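Local coordinates for small ribosomal subunit protein uS8 (Aquifex aeolicus, PDB 3RF2), which probably binds directly to the central domain of 16S rRNA as a primary binding protein and helps coordinate assembly of the platform of the 30S subunit, at residues A[9-14]-A[34-39]; A[30-35]-A[146-151]; A[55-60]-A[91-96]; A[140-145]-A[152-157]. All coordinates share one frame; numbering follows the deposited sequence.

Contact 1. Residues A[9-14]-A[34-39]; sequences DMFSAI and ERILDV
M10 and F11 of helix 6-19 meet I36 and L37 of helix 31-43 in an apolar helix-helix contact, the centre of the contact about 2 Å from that of the chain. The segment axes come no nearer than 12.6 Å and cross at -43°, with their N-to-C directions closer to parallel than antiparallel. At that separation the backbones stay apart, and the nearest CA pair, M10 CA and L37 CA, is 10.2 Å apart, which means long side chains must bridge the interval.

M10 does most of this work. With CG anti to the backbone N (chi1 -175°) and chi2 extended, its chain runs straight out from the helix before bending at chi3. The methyl CE therefore lies 4.1 Å from CG2 of I36 and 4.2 Å from CD2 of L37, one methyl serving two neighbouring residues. M10 and I36 pass alongside one another in opposite directions. F11 offers its ring margin: CE1 is 4.4 Å from CG2 of I36, and that methyl sits at the ring edge, near the ring plane.

Beyond the pair, L37 also packs on I94 and I96 of strand 93-98, while in strand 161-167 F11 touches A165 and I36 touches I164. All four touching residues are buried, and no hydrogen bond or charged pair crosses the interface. Cohesion here therefore rests on van der Waals contact and burial of apolar surface.

Contact 2. Residues A[30-35]-A[146-151]; sequences SKLKER and AGVMTD. With SO4 (sulfate ion), chain B.
V148 is set against two side chains of helix 31-43, meeting R35 at a slant and L32 at about a right angle. The R35 contact is made by the aliphatic part of the side chain. Its CB lies 3.7 Å from CB of V148, and farther out CD lies 3.7 Å from CG2 of V148. Because the chain is extended from CG to NE, the methylenes lie along the valine and the guanidinium group leads away from it. L32 adds its branch methyl CD1, 3.8 Å from the same CG2. With CG1 of V148 anti to the backbone N (chi1 176°), CG2 stands anti to the carbonyl carbon and faces both L32 and R35.

V148 also touches V39 of the same helix and I141 of strand 139-144. Elsewhere on the helix, K33 NZ donates a hydrogen bond of 2.9 Å to O1 of a sulfate ion, probably from the crystallisation liquor, and also bonds to P28 O.

At G147 (phi 108°), before the corner at V148, a CB would press on the preceding carbonyl O, which suits glycine. The arrangement is a beta-hairpin connection between strands 139-144 and 149-150, its corner packed on helix 31-43 of the chain's N-terminal part.

Contact 3. Residues A[55-60]-A[91-96]; sequences EKYEEE and QYPIKI
Y57 and E60 of helix 54-69 meet P93 and K95 of strand 93-98, one pair apolar, the other ionic. The apolar one pairs Y57 with P93, whose CA atoms are 8.0 Å apart. P93 CG lies 3.8 Å from Y57 CE1 and equally near CD1, set obliquely to the ring, the two side chains crossing at about a right angle. The phenol oxygen is engaged elsewhere, in a hydrogen bond with L83 O.

The ionic interaction is a salt bridge between E60 and K95. K95 is extended throughout, with CG anti to the backbone N (chi1 -174°), and delivers NZ to 3.0 Å from E60 OE2. The bond uses the syn lone pair of OE2, on the side of the other carboxylate oxygen. E60 bends at chi2 (76°), which brings its carboxylate round to the lysine.

Water completes the pairing: it donates to E60 OE1 at 2.6 Å and accepts from K95 NZ at 2.8 Å, closing a ring of polar contacts. K95 also bonds to Y97 OH and makes a cation-pi contact with F24. Replacing E60 with an alanine would probably leave the buried ammonium of K95 without its direct counter-charge and the bridging water without its carboxylate acceptor.

K56 NZ lies 5.4 Å from K95 NZ but pairs with E50. The contact lies at the borders of the 59-93 insertion absent from other S8 sequences. The chemistry suggests that a buried lysine is kept charged by a nearby carboxylate and water, while the Y57-P93 contact adds apolar cohesion.

Contact 4. Residues A[140-145]-A[152-157]; sequences AIVSTD and HEARRM
Strand 139-144 and helix 151-156 come closest at T144 and A154, whose CA atoms are 7.5 Å apart, with the intervening chain forming the short strand 149-150. The result is a beta-beta-alpha arrangement: two antiparallel strands followed directly by a helix that lies against one face of their sheet. The paired strands are held by backbone hydrogen bonds between V142 and M149.

A154 is the helical residue that makes the contact. Its CB points toward the strand and faces V142 and T144, two residues apart on the strand and both directed to the helix. T144 is the more distant neighbour, with CG2 4.5 Å from CB of A154. Its hydroxyl is used within the turn, where OG1 pairs with A146 N and G147 O. At the other end, D151 OD1 bonds to A140 N and also joins the start of the helix to the strand.

A154 and V142 both touch M130 as well, and M149 packs on V142 and T144, so the small alanine is part of a wider apolar layer. No hydrogen bond links the two segments directly. V142, with chi1 -58°, holds CG2 between its backbone N and carbonyl carbon, and that methyl lies 3.8 Å from CB of A154.

Contacts 1, 3 and 4 are buried, whereas contact 2 is at the surface. Contacts 1 and 2 share helix 31-43, whose inward residues enter the central apolar core while R35 reaches V148 outside. Contacts 2 and 4 use the same antiparallel sheet, in which strands 139-144 and 149-150 are neighbours, and the helix of contact 4 follows directly on the strand of contact 2. I141 joins contact 4 to contact 1 by packing on I36 and V39. Contact 3 lies about 30 Å from contact 4, centre to centre, on the opposite side of the chain's centre, yet E34 and L37 link it to helix 31-43. It alone has a salt bridge across its segments; the other three interfaces are apolar.

Contact 1. Residues A[9-14]-A[34-39]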
loop_
_atom_site.group_PDB
_atom_site.type_symbol
_atom_site.label_atom_id
_atom_site.label_comp_id
_atom_site.label_asym_id
_atom_site.label_seq_id
_atom_site.Cartn_x
_atom_site.Cartn_y
_atom_site.Cartn_z
ATOM N N ASP A 9 -8.607 4.288 1.293
ATOM C CA ASP A 9 -9.343 3.384 0.413
ATOM C C ASP A 9 -8.437 2.273 -0.156
ATOM O O ASP A 9 -8.889 1.160 -0.426
ATOM C CB ASP A 9 -10.066 4.178 -0.682
ATOM C CG ASP A 9 -11.108 5.150 -0.110
ATOM O OD1 ASP A 9 -11.844 4.769 0.832
ATOM O OD2 ASP A 9 -11.184 6.302 -0.593
ATOM N N MET A 10 -7.155 2.584 -0.310
ATOM C CA MET A 10 -6.149 1.587 -0.657
ATOM C C MET A 10 -6.000 0.527 0.439
ATOM O O MET A 10 -5.834 -0.663 0.146
ATOM C CB MET A 10 -4.794 2.265 -0.914
ATOM C CG MET A 10 -3.694 1.328 -1.396
ATOM S SD MET A 10 -2.094 2.134 -1.674
ATOM C CE MET A 10 -1.377 2.089 -0.026
ATOM N N PHE A 11 -6.037 0.955 1.701
ATOM C CA PHE A 11 -5.835 0.013 2.797
ATOM C C PHE A 11 -6.960 -1.007 2.769
ATOM O O PHE A 11 -6.723 -2.209 2.922
ATOM C CB PHE A 11 -5.778 0.719 4.147
ATOM C CG PHE A 11 -4.527 1.519 4.356
ATOM C CD1 PHE A 11 -3.414 1.305 3.561
ATOM C CD2 PHE A 11 -4.467 2.491 5.350
ATOM C CE1 PHE A 11 -2.250 2.042 3.748
ATOM C CE2 PHE A 11 -3.316 3.231 5.546
ATOM C CZ PHE A 11 -2.206 3.009 4.738
ATOM N N SER A 12 -8.176 -0.512 2.547
ATOM C CA SER A 12 -9.373 -1.348 2.428
ATOM C C SER A 12 -9.265 -2.391 1.318
ATOM O O SER A 12 -9.436 -3.585 1.567
ATOM C CB SER A 12 -10.618 -0.485 2.191
ATOM O OG SER A 12 -11.195 -0.110 3.432
ATOM N N ALA A 13 -9.017 -1.930 0.095
ATOM C CA ALA A 13 -8.774 -2.830 -1.031
ATOM C C ALA A 13 -7.742 -3.916 -0.670
ATOM O O ALA A 13 -7.958 -5.116 -0.889
ATOM C CB ALA A 13 -8.302 -2.033 -2.246
ATOM N N ILE A 14 -6.615 -3.485 -0.114
ATOM C CA ILE A 14 -5.552 -4.415 0.202
ATOM C C ILE A 14 -6.105 -5.488 1.130
ATOM O O ILE A 14 -5.948 -6.686 0.876
ATOM C CB ILE A 14 -4.366 -3.701 0.860
ATOM C CG1 ILE A 14 -3.550 -2.973 -0.208
ATOM C CG2 ILE A 14 -3.480 -4.693 1.587
ATOM C CD1 ILE A 14 -2.513 -2.027 0.375
ATOM N N GLU A 34 2.781 5.403 -3.495
ATOM C CA GLU A 34 4.007 4.770 -3.908
ATOM C C GLU A 34 5.060 4.748 -2.815
ATOM O O GLU A 34 5.740 3.740 -2.655
ATOM C CB GLU A 34 4.569 5.450 -5.162
ATOM C CG GLU A 34 3.664 5.343 -6.375
ATOM C CD GLU A 34 4.378 5.767 -7.652
ATOM O OE1 GLU A 34 5.431 6.445 -7.554
ATOM O OE2 GLU A 34 3.897 5.399 -8.747
ATOM N N ARG A 35 5.229 5.851 -2.086
ATOM C CA ARG A 35 6.217 5.866 -1.011
ATOM C C ARG A 35 5.772 4.951 0.098
ATOM O O ARG A 35 6.599 4.369 0.792
ATOM C CB ARG A 35 6.469 7.267 -0.463
ATOM C CG ARG A 35 7.491 8.057 -1.256
ATOM C CD ARG A 35 7.957 9.285 -0.494
ATOM N NE ARG A 35 8.721 10.197 -1.342
ATOM C CZ ARG A 35 8.165 11.058 -2.187
ATOM N NH1 ARG A 35 6.846 11.109 -2.296
ATOM N NH2 ARG A 35 8.924 11.856 -2.929
ATOM N N ILE A 36 4.461 4.832 0.265
ATOM C CA ILE A 36 3.904 3.961 1.303
ATOM C C ILE A 36 4.124 2.485 0.963
ATOM O O ILE A 36 4.597 1.718 1.788
ATOM C CB ILE A 36 2.410 4.224 1.522
ATOM C CG1 ILE A 36 2.208 5.592 2.185
ATOM C CG2 ILE A 36 1.801 3.136 2.407
ATOM C CD1 ILE A 36 0.760 6.006 2.241
ATOM N N LEU A 37 3.809 2.123 -0.276
ATOM C CA LEU A 37 4.022 0.774 -0.770
ATOM C C LEU A 37 5.479 0.398 -0.715
ATOM O O LEU A 37 5.810 -0.770 -0.537
ATOM C CB LEU A 37 3.517 0.647 -2.190
ATOM C CG LEU A 37 2.010 0.714 -2.336
ATOM C CD1 LEU A 37 1.611 0.737 -3.818
ATOM C CD2 LEU A 37 1.471 -0.491 -1.678
ATOM N N ASP A 38 6.353 1.383 -0.866
ATOM C CA ASP A 38 7.787 1.121 -0.815
ATOM C C ASP A 38 8.226 0.795 0.602
ATOM O O ASP A 38 9.096 -0.065 0.810
ATOM C CB ASP A 38 8.583 2.297 -1.371
ATOM C CG ASP A 38 9.089 2.043 -2.779
ATOM O OD1 ASP A 38 8.315 1.544 -3.618
ATOM O OD2 ASP A 38 10.278 2.321 -3.037
ATOM N N VAL A 39 7.613 1.463 1.575
ATOM C CA VAL A 39 7.817 1.061 2.965
ATOM C C VAL A 39 7.314 -0.364 3.202
ATOM O O VAL A 39 7.989 -1.179 3.831
ATOM C CB VAL A 39 7.078 1.972 3.962
ATOM C CG1 VAL A 39 7.397 1.530 5.404
ATOM C CG2 VAL A 39 7.430 3.453 3.718
#

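Contact 2. Residues A[30-35]-A[146-151]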
loop_
_atom_site.group_PDB
_atom_site.type_symbol
_atom_site.label_atom_id
_atom_site.label_comp_id
_atom_site.label_asym_id
_atom_site.label_seq_id
_atom_site.Cartn_x
_atom_site.Cartn_y
_atom_site.Cartn_z
ATOM N N SER A 30 -0.529 7.317 -7.172
ATOM C CA SER A 30 -0.383 8.419 -6.238
ATOM C C SER A 30 1.075 8.384 -5.827
ATOM O O SER A 30 1.625 7.304 -5.684
ATOM C CB SER A 30 -1.276 8.193 -5.013
ATOM O OG SER A 30 -1.138 9.219 -4.048
ATOM N N LYS A 31 1.719 9.529 -5.622
ATOM C CA LYS A 31 3.139 9.491 -5.250
ATOM C C LYS A 31 3.321 9.142 -3.777
ATOM O O LYS A 31 4.298 8.498 -3.379
ATOM C CB LYS A 31 3.850 10.806 -5.563
ATOM C CG LYS A 31 5.336 10.851 -5.148
ATOM C CD LYS A 31 6.164 9.737 -5.811
ATOM C CE LYS A 31 7.642 10.124 -6.005
ATOM N NZ LYS A 31 7.847 11.194 -7.041
ATOM N N LEU A 32 2.375 9.591 -2.968
ATOM C CA LEU A 32 2.318 9.223 -1.564
ATOM C C LEU A 32 2.093 7.717 -1.414
ATOM O O LEU A 32 2.789 7.061 -0.654
ATOM C CB LEU A 32 1.200 9.996 -0.862
ATOM C CG LEU A 32 1.093 9.702 0.629
ATOM C CD1 LEU A 32 2.479 9.704 1.233
ATOM C CD2 LEU A 32 0.199 10.742 1.329
ATOM N N LYS A 33 1.107 7.189 -2.130
ATOM C CA LYS A 33 0.818 5.757 -2.123
ATOM C C LYS A 33 2.055 4.931 -2.497
ATOM O O LYS A 33 2.347 3.903 -1.900
ATOM C CB LYS A 33 -0.346 5.444 -3.074
ATOM C CG LYS A 33 -1.711 5.508 -2.404
ATOM C CD LYS A 33 -2.844 5.150 -3.355
ATOM C CE LYS A 33 -3.767 6.354 -3.592
ATOM N NZ LYS A 33 -4.727 6.113 -4.701
ATOM N N GLU A 34 2.781 5.403 -3.495
ATOM C CA GLU A 34 4.007 4.770 -3.908
ATOM C C GLU A 34 5.060 4.748 -2.815
ATOM O O GLU A 34 5.740 3.740 -2.655
ATOM C CB GLU A 34 4.569 5.450 -5.162
ATOM C CG GLU A 34 3.664 5.343 -6.375
ATOM C CD GLU A 34 4.378 5.767 -7.652
ATOM O OE1 GLU A 34 5.431 6.445 -7.554
ATOM O OE2 GLU A 34 3.897 5.399 -8.747
ATOM N N ARG A 35 5.229 5.851 -2.086
ATOM C CA ARG A 35 6.217 5.866 -1.011
ATOM C C ARG A 35 5.772 4.951 0.098
ATOM O O ARG A 35 6.599 4.369 0.792
ATOM C CB ARG A 35 6.469 7.267 -0.463
ATOM C CG ARG A 35 7.491 8.057 -1.256
ATOM C CD ARG A 35 7.957 9.285 -0.494
ATOM N NE ARG A 35 8.721 10.197 -1.342
ATOM C CZ ARG A 35 8.165 11.058 -2.187
ATOM N NH1 ARG A 35 6.846 11.109 -2.296
ATOM N NH2 ARG A 35 8.924 11.856 -2.929
ATOM N N ALA A 146 11.713 14.300 5.549
ATOM C CA ALA A 146 12.783 13.580 4.875
ATOM C C ALA A 146 12.246 12.380 4.100
ATOM O O ALA A 146 13.003 11.493 3.709
ATOM C CB ALA A 146 13.835 13.145 5.878
ATOM N N GLY A 147 10.937 12.360 3.874
ATOM C CA GLY A 147 10.306 11.253 3.180
ATOM C C GLY A 147 9.471 10.363 4.093
ATOM O O GLY A 147 9.412 10.565 5.310
ATOM N N VAL A 148 8.824 9.374 3.479
ATOM C CA VAL A 148 7.878 8.491 4.139
ATOM C C VAL A 148 8.645 7.269 4.600
ATOM O O VAL A 148 9.335 6.649 3.798
ATOM C CB VAL A 148 6.771 8.072 3.149
ATOM C CG1 VAL A 148 5.823 7.061 3.770
ATOM C CG2 VAL A 148 5.999 9.298 2.667
ATOM N N MET A 149 8.534 6.919 5.882
ATOM C CA MET A 149 9.395 5.888 6.461
ATOM C C MET A 149 8.772 5.285 7.715
ATOM O O MET A 149 7.696 5.701 8.138
ATOM C CB MET A 149 10.756 6.495 6.810
ATOM C CG MET A 149 10.644 7.754 7.680
ATOM S SD MET A 149 12.215 8.415 8.288
ATOM C CE MET A 149 12.857 9.228 6.817
ATOM N N THR A 150 9.457 4.323 8.326
ATOM C CA THR A 150 8.922 3.688 9.517
ATOM C C THR A 150 9.170 4.538 10.740
ATOM O O THR A 150 9.921 5.517 10.699
ATOM C CB THR A 150 9.494 2.276 9.753
ATOM O OG1 THR A 150 10.905 2.354 9.972
ATOM C CG2 THR A 150 9.231 1.395 8.558
ATOM N N ASP A 151 8.505 4.175 11.828
ATOM C CA ASP A 151 8.739 4.847 13.086
ATOM C C ASP A 151 10.178 4.591 13.492
ATOM O O ASP A 151 10.883 5.500 13.908
ATOM C CB ASP A 151 7.759 4.372 14.164
ATOM C CG ASP A 151 7.743 2.847 14.304
ATOM O OD1 ASP A 151 7.382 2.161 13.327
ATOM O OD2 ASP A 151 8.089 2.346 15.385
HETATM S S SO4 B . -7.525 8.402 -6.232
HETATM O O1 SO4 B . -7.172 7.533 -5.111
HETATM O O2 SO4 B . -8.601 9.301 -5.822
HETATM O O3 SO4 B . -8.001 7.580 -7.342
HETATM O O4 SO4 B . -6.347 9.169 -6.634
#

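Contact 3. Residues A[55-60]-A[91-96]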
loop_
_atom_site.group_PDB
_atom_site.type_symbol
_atom_site.label_atom_id
_atom_site.label_comp_id
_atom_site.label_asym_id
_atom_site.label_seq_id
_atom_site.Cartn_x
_atom_site.Cartn_y
_atom_site.Cartn_z
ATOM N N GLU A 55 5.136 0.587 -21.754
ATOM C CA GLU A 55 4.967 -0.743 -22.337
ATOM C C GLU A 55 4.375 -1.722 -21.327
ATOM O O GLU A 55 3.675 -2.669 -21.700
ATOM C CB GLU A 55 6.316 -1.283 -22.839
ATOM C CG GLU A 55 6.949 -0.482 -23.978
ATOM C CD GLU A 55 6.252 -0.709 -25.312
ATOM O OE1 GLU A 55 5.801 -1.846 -25.555
ATOM O OE2 GLU A 55 6.149 0.241 -26.115
ATOM N N LYS A 56 4.672 -1.497 -20.048
ATOM C CA LYS A 56 4.182 -2.375 -18.983
ATOM C C LYS A 56 2.667 -2.364 -18.843
ATOM O O LYS A 56 2.058 -3.400 -18.599
ATOM C CB LYS A 56 4.850 -2.054 -17.644
ATOM C CG LYS A 56 5.637 -3.219 -17.027
ATOM C CD LYS A 56 4.753 -4.433 -16.702
ATOM C CE LYS A 56 5.430 -5.356 -15.669
ATOM N NZ LYS A 56 4.600 -6.536 -15.259
ATOM N N TYR A 57 2.050 -1.198 -19.007
ATOM C CA TYR A 57 0.597 -1.138 -18.926
ATOM C C TYR A 57 -0.055 -1.949 -20.031
ATOM O O TYR A 57 -0.982 -2.712 -19.767
ATOM C CB TYR A 57 0.063 0.297 -18.936
ATOM C CG TYR A 57 -1.445 0.343 -19.034
ATOM C CD1 TYR A 57 -2.243 0.190 -17.910
ATOM C CD2 TYR A 57 -2.072 0.514 -20.260
ATOM C CE1 TYR A 57 -3.629 0.218 -17.998
ATOM C CE2 TYR A 57 -3.452 0.546 -20.355
ATOM C CZ TYR A 57 -4.222 0.396 -19.222
ATOM O OH TYR A 57 -5.591 0.428 -19.327
ATOM N N GLU A 58 0.434 -1.774 -21.262
ATOM C CA GLU A 58 -0.049 -2.520 -22.430
ATOM C C GLU A 58 -0.050 -4.020 -22.172
ATOM O O GLU A 58 -1.087 -4.689 -22.268
ATOM C CB GLU A 58 0.856 -2.269 -23.642
ATOM C CG GLU A 58 1.135 -0.815 -23.960
ATOM C CD GLU A 58 -0.066 -0.105 -24.517
ATOM O OE1 GLU A 58 -1.054 -0.790 -24.856
ATOM O OE2 GLU A 58 -0.024 1.136 -24.612
ATOM N N GLU A 59 1.137 -4.544 -21.881
ATOM C CA GLU A 59 1.298 -5.947 -21.545
ATOM C C GLU A 59 0.140 -6.417 -20.676
ATOM O O GLU A 59 -0.587 -7.351 -21.048
ATOM C CB GLU A 59 2.628 -6.163 -20.825
ATOM C CG GLU A 59 3.857 -5.809 -21.651
ATOM C CD GLU A 59 5.169 -6.172 -20.955
ATOM O OE1 GLU A 59 5.129 -6.834 -19.885
ATOM O OE2 GLU A 59 6.240 -5.794 -21.484
ATOM N N GLU A 60 -0.037 -5.736 -19.539
ATOM C CA GLU A 60 -1.004 -6.122 -18.516
ATOM C C GLU A 60 -2.429 -6.200 -19.024
ATOM O O GLU A 60 -3.137 -7.182 -18.820
ATOM C CB GLU A 60 -0.958 -5.122 -17.364
ATOM C CG GLU A 60 -1.612 -5.619 -16.105
ATOM C CD GLU A 60 -0.747 -6.626 -15.391
ATOM O OE1 GLU A 60 0.483 -6.607 -15.623
ATOM O OE2 GLU A 60 -1.291 -7.435 -14.612
ATOM N N GLN A 91 -2.237 9.928 -14.644
ATOM C CA GLN A 91 -2.204 8.901 -13.604
ATOM C C GLN A 91 -2.198 7.473 -14.163
ATOM O O GLN A 91 -2.756 7.222 -15.238
ATOM C CB GLN A 91 -3.372 9.104 -12.636
ATOM C CG GLN A 91 -3.422 8.097 -11.518
ATOM C CD GLN A 91 -4.394 8.487 -10.436
ATOM O OE1 GLN A 91 -3.995 8.943 -9.359
ATOM N NE2 GLN A 91 -5.685 8.306 -10.710
ATOM N N TYR A 92 -1.577 6.552 -13.419
ATOM C CA TYR A 92 -1.363 5.171 -13.862
ATOM C C TYR A 92 -1.706 4.162 -12.784
ATOM O O TYR A 92 -1.667 4.499 -11.606
ATOM C CB TYR A 92 0.092 4.976 -14.282
ATOM C CG TYR A 92 1.125 5.548 -13.329
ATOM C CD1 TYR A 92 1.794 4.735 -12.430
ATOM C CD2 TYR A 92 1.460 6.895 -13.361
ATOM C CE1 TYR A 92 2.758 5.248 -11.579
ATOM C CE2 TYR A 92 2.418 7.418 -12.519
ATOM C CZ TYR A 92 3.065 6.587 -11.627
ATOM O OH TYR A 92 4.025 7.094 -10.780
ATOM N N PRO A 93 -2.035 2.916 -13.181
ATOM C CA PRO A 93 -2.417 1.903 -12.191
ATOM C C PRO A 93 -1.207 1.274 -11.512
ATOM O O PRO A 93 -0.171 1.062 -12.139
ATOM C CB PRO A 93 -3.158 0.845 -13.018
ATOM C CG PRO A 93 -3.265 1.404 -14.425
ATOM C CD PRO A 93 -2.167 2.407 -14.555
ATOM N N ILE A 94 -1.341 1.002 -10.222
ATOM C CA ILE A 94 -0.331 0.252 -9.513
ATOM C C ILE A 94 -0.813 -1.176 -9.283
ATOM O O ILE A 94 -1.958 -1.407 -8.889
ATOM C CB ILE A 94 0.030 0.900 -8.201
ATOM C CG1 ILE A 94 0.876 2.147 -8.456
ATOM C CG2 ILE A 94 0.805 -0.067 -7.351
ATOM C CD1 ILE A 94 1.110 2.975 -7.203
ATOM N N LYS A 95 0.064 -2.126 -9.592
ATOM C CA LYS A 95 -0.201 -3.524 -9.357
ATOM C C LYS A 95 0.508 -3.846 -8.056
ATOM O O LYS A 95 1.708 -3.613 -7.920
ATOM C CB LYS A 95 0.352 -4.386 -10.507
ATOM C CG LYS A 95 -0.012 -5.870 -10.410
ATOM C CD LYS A 95 0.538 -6.679 -11.571
ATOM C CE LYS A 95 0.056 -8.115 -11.512
ATOM N NZ LYS A 95 0.529 -8.934 -12.680
ATOM N N ILE A 96 -0.237 -4.345 -7.083
ATOM C CA ILE A 96 0.371 -4.738 -5.819
ATOM C C ILE A 96 0.395 -6.251 -5.669
ATOM O O ILE A 96 -0.645 -6.892 -5.778
ATOM C CB ILE A 96 -0.376 -4.146 -4.610
ATOM C CG1 ILE A 96 -0.241 -2.617 -4.600
ATOM C CG2 ILE A 96 0.172 -4.780 -3.316
ATOM C CD1 ILE A 96 -1.299 -1.896 -3.802
HETATM O O HOH W 1 2.422 -7.874 -14.457
#

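Contact 4. Residues A[140-145]-A[152-157]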
loop_
_atom_site.group_PDB
_atom_site.type_symbol
_atom_site.label_atom_id
_atom_site.label_comp_id
_atom_site.label_asym_id
_atom_site.label_seq_id
_atom_site.Cartn_x
_atom_site.Cartn_y
_atom_site.Cartn_z
ATOM N N ALA A 140 4.603 2.009 12.465
ATOM C CA ALA A 140 3.851 3.170 12.049
ATOM C C ALA A 140 4.523 3.640 10.784
ATOM O O ALA A 140 5.751 3.625 10.682
ATOM C CB ALA A 140 3.896 4.265 13.106
ATOM N N ILE A 141 3.719 4.040 9.809
ATOM C CA ILE A 141 4.265 4.702 8.639
ATOM C C ILE A 141 4.062 6.206 8.806
ATOM O O ILE A 141 2.939 6.661 9.025
ATOM C CB ILE A 141 3.587 4.199 7.349
ATOM C CG1 ILE A 141 3.929 2.715 7.131
ATOM C CG2 ILE A 141 4.015 5.060 6.181
ATOM C CD1 ILE A 141 3.088 2.033 6.085
ATOM N N VAL A 142 5.153 6.965 8.717
ATOM C CA VAL A 142 5.137 8.380 9.045
ATOM C C VAL A 142 5.687 9.255 7.932
ATOM O O VAL A 142 6.766 8.993 7.397
ATOM C CB VAL A 142 5.953 8.670 10.319
ATOM C CG1 VAL A 142 5.402 7.865 11.504
ATOM C CG2 VAL A 142 7.398 8.336 10.098
ATOM N N SER A 143 4.953 10.316 7.605
ATOM C CA SER A 143 5.411 11.272 6.605
ATOM C C SER A 143 6.266 12.350 7.257
ATOM O O SER A 143 5.751 13.195 7.991
ATOM C CB SER A 143 4.219 11.910 5.896
ATOM O OG SER A 143 4.652 12.898 4.979
ATOM N N THR A 144 7.570 12.307 6.995
ATOM C CA THR A 144 8.501 13.237 7.606
ATOM C C THR A 144 8.962 14.258 6.580
ATOM O O THR A 144 8.606 14.176 5.403
ATOM C CB THR A 144 9.761 12.523 8.120
ATOM O OG1 THR A 144 10.696 12.385 7.044
ATOM C CG2 THR A 144 9.424 11.156 8.675
ATOM N N ASP A 145 9.764 15.223 7.013
ATOM C CA ASP A 145 10.280 16.191 6.055
ATOM C C ASP A 145 11.472 15.584 5.307
ATOM O O ASP A 145 12.157 16.261 4.539
ATOM C CB ASP A 145 10.655 17.516 6.736
ATOM C CG ASP A 145 11.867 17.397 7.651
ATOM O OD1 ASP A 145 12.497 16.318 7.705
ATOM O OD2 ASP A 145 12.204 18.403 8.310
ATOM N N HIS A 152 10.628 3.355 13.332
ATOM C CA HIS A 152 12.006 3.019 13.657
ATOM C C HIS A 152 12.987 3.957 12.956
ATOM O O HIS A 152 13.929 4.459 13.569
ATOM C CB HIS A 152 12.313 1.555 13.321
ATOM C CG HIS A 152 13.726 1.156 13.612
ATOM N ND1 HIS A 152 14.753 1.322 12.702
ATOM C CD2 HIS A 152 14.295 0.609 14.716
ATOM C CE1 HIS A 152 15.884 0.896 13.231
ATOM N NE2 HIS A 152 15.633 0.458 14.455
ATOM N N GLU A 153 12.768 4.207 11.674
ATOM C CA GLU A 153 13.686 5.068 10.935
ATOM C C GLU A 153 13.539 6.531 11.344
ATOM O O GLU A 153 14.536 7.238 11.503
ATOM C CB GLU A 153 13.515 4.881 9.427
ATOM C CG GLU A 153 13.922 3.489 8.969
ATOM C CD GLU A 153 13.485 3.166 7.553
ATOM O OE1 GLU A 153 12.425 3.671 7.105
ATOM O OE2 GLU A 153 14.213 2.394 6.888
ATOM N N ALA A 154 12.303 6.985 11.524
ATOM C CA ALA A 154 12.078 8.352 11.981
ATOM C C ALA A 154 12.843 8.586 13.279
ATOM O O ALA A 154 13.522 9.602 13.424
ATOM C CB ALA A 154 10.592 8.630 12.171
ATOM N N ARG A 155 12.751 7.642 14.213
ATOM C CA ARG A 155 13.481 7.764 15.475
ATOM C C ARG A 155 14.982 7.843 15.230
ATOM O O ARG A 155 15.661 8.735 15.748
ATOM C CB ARG A 155 13.163 6.612 16.439
ATOM C CG ARG A 155 11.933 6.847 17.317
ATOM C CD ARG A 155 11.696 5.685 18.267
ATOM N NE ARG A 155 10.281 5.357 18.331
ATOM C CZ ARG A 155 9.713 4.355 17.669
ATOM N NH1 ARG A 155 10.444 3.553 16.898
ATOM N NH2 ARG A 155 8.406 4.151 17.785
ATOM N N ARG A 156 15.499 6.910 14.435
ATOM C CA ARG A 156 16.926 6.858 14.153
ATOM C C ARG A 156 17.382 8.184 13.570
ATOM O O ARG A 156 18.459 8.682 13.896
ATOM C CB ARG A 156 17.249 5.713 13.190
ATOM C CG ARG A 156 18.741 5.545 12.910
ATOM C CD ARG A 156 19.027 4.445 11.887
ATOM N NE ARG A 156 18.938 4.915 10.507
ATOM C CZ ARG A 156 17.999 4.541 9.642
ATOM N NH1 ARG A 156 17.053 3.682 10.010
ATOM N NH2 ARG A 156 18.011 5.022 8.404
ATOM N N MET A 157 16.548 8.757 12.710
ATOM C CA MET A 157 16.862 10.021 12.059
ATOM C C MET A 157 16.495 11.230 12.925
ATOM O O MET A 157 16.596 12.379 12.485
ATOM C CB MET A 157 16.155 10.108 10.707
ATOM C CG MET A 157 16.648 9.088 9.691
ATOM S SD MET A 157 16.031 9.405 8.018
ATOM C CE MET A 157 16.459 11.130 7.797
#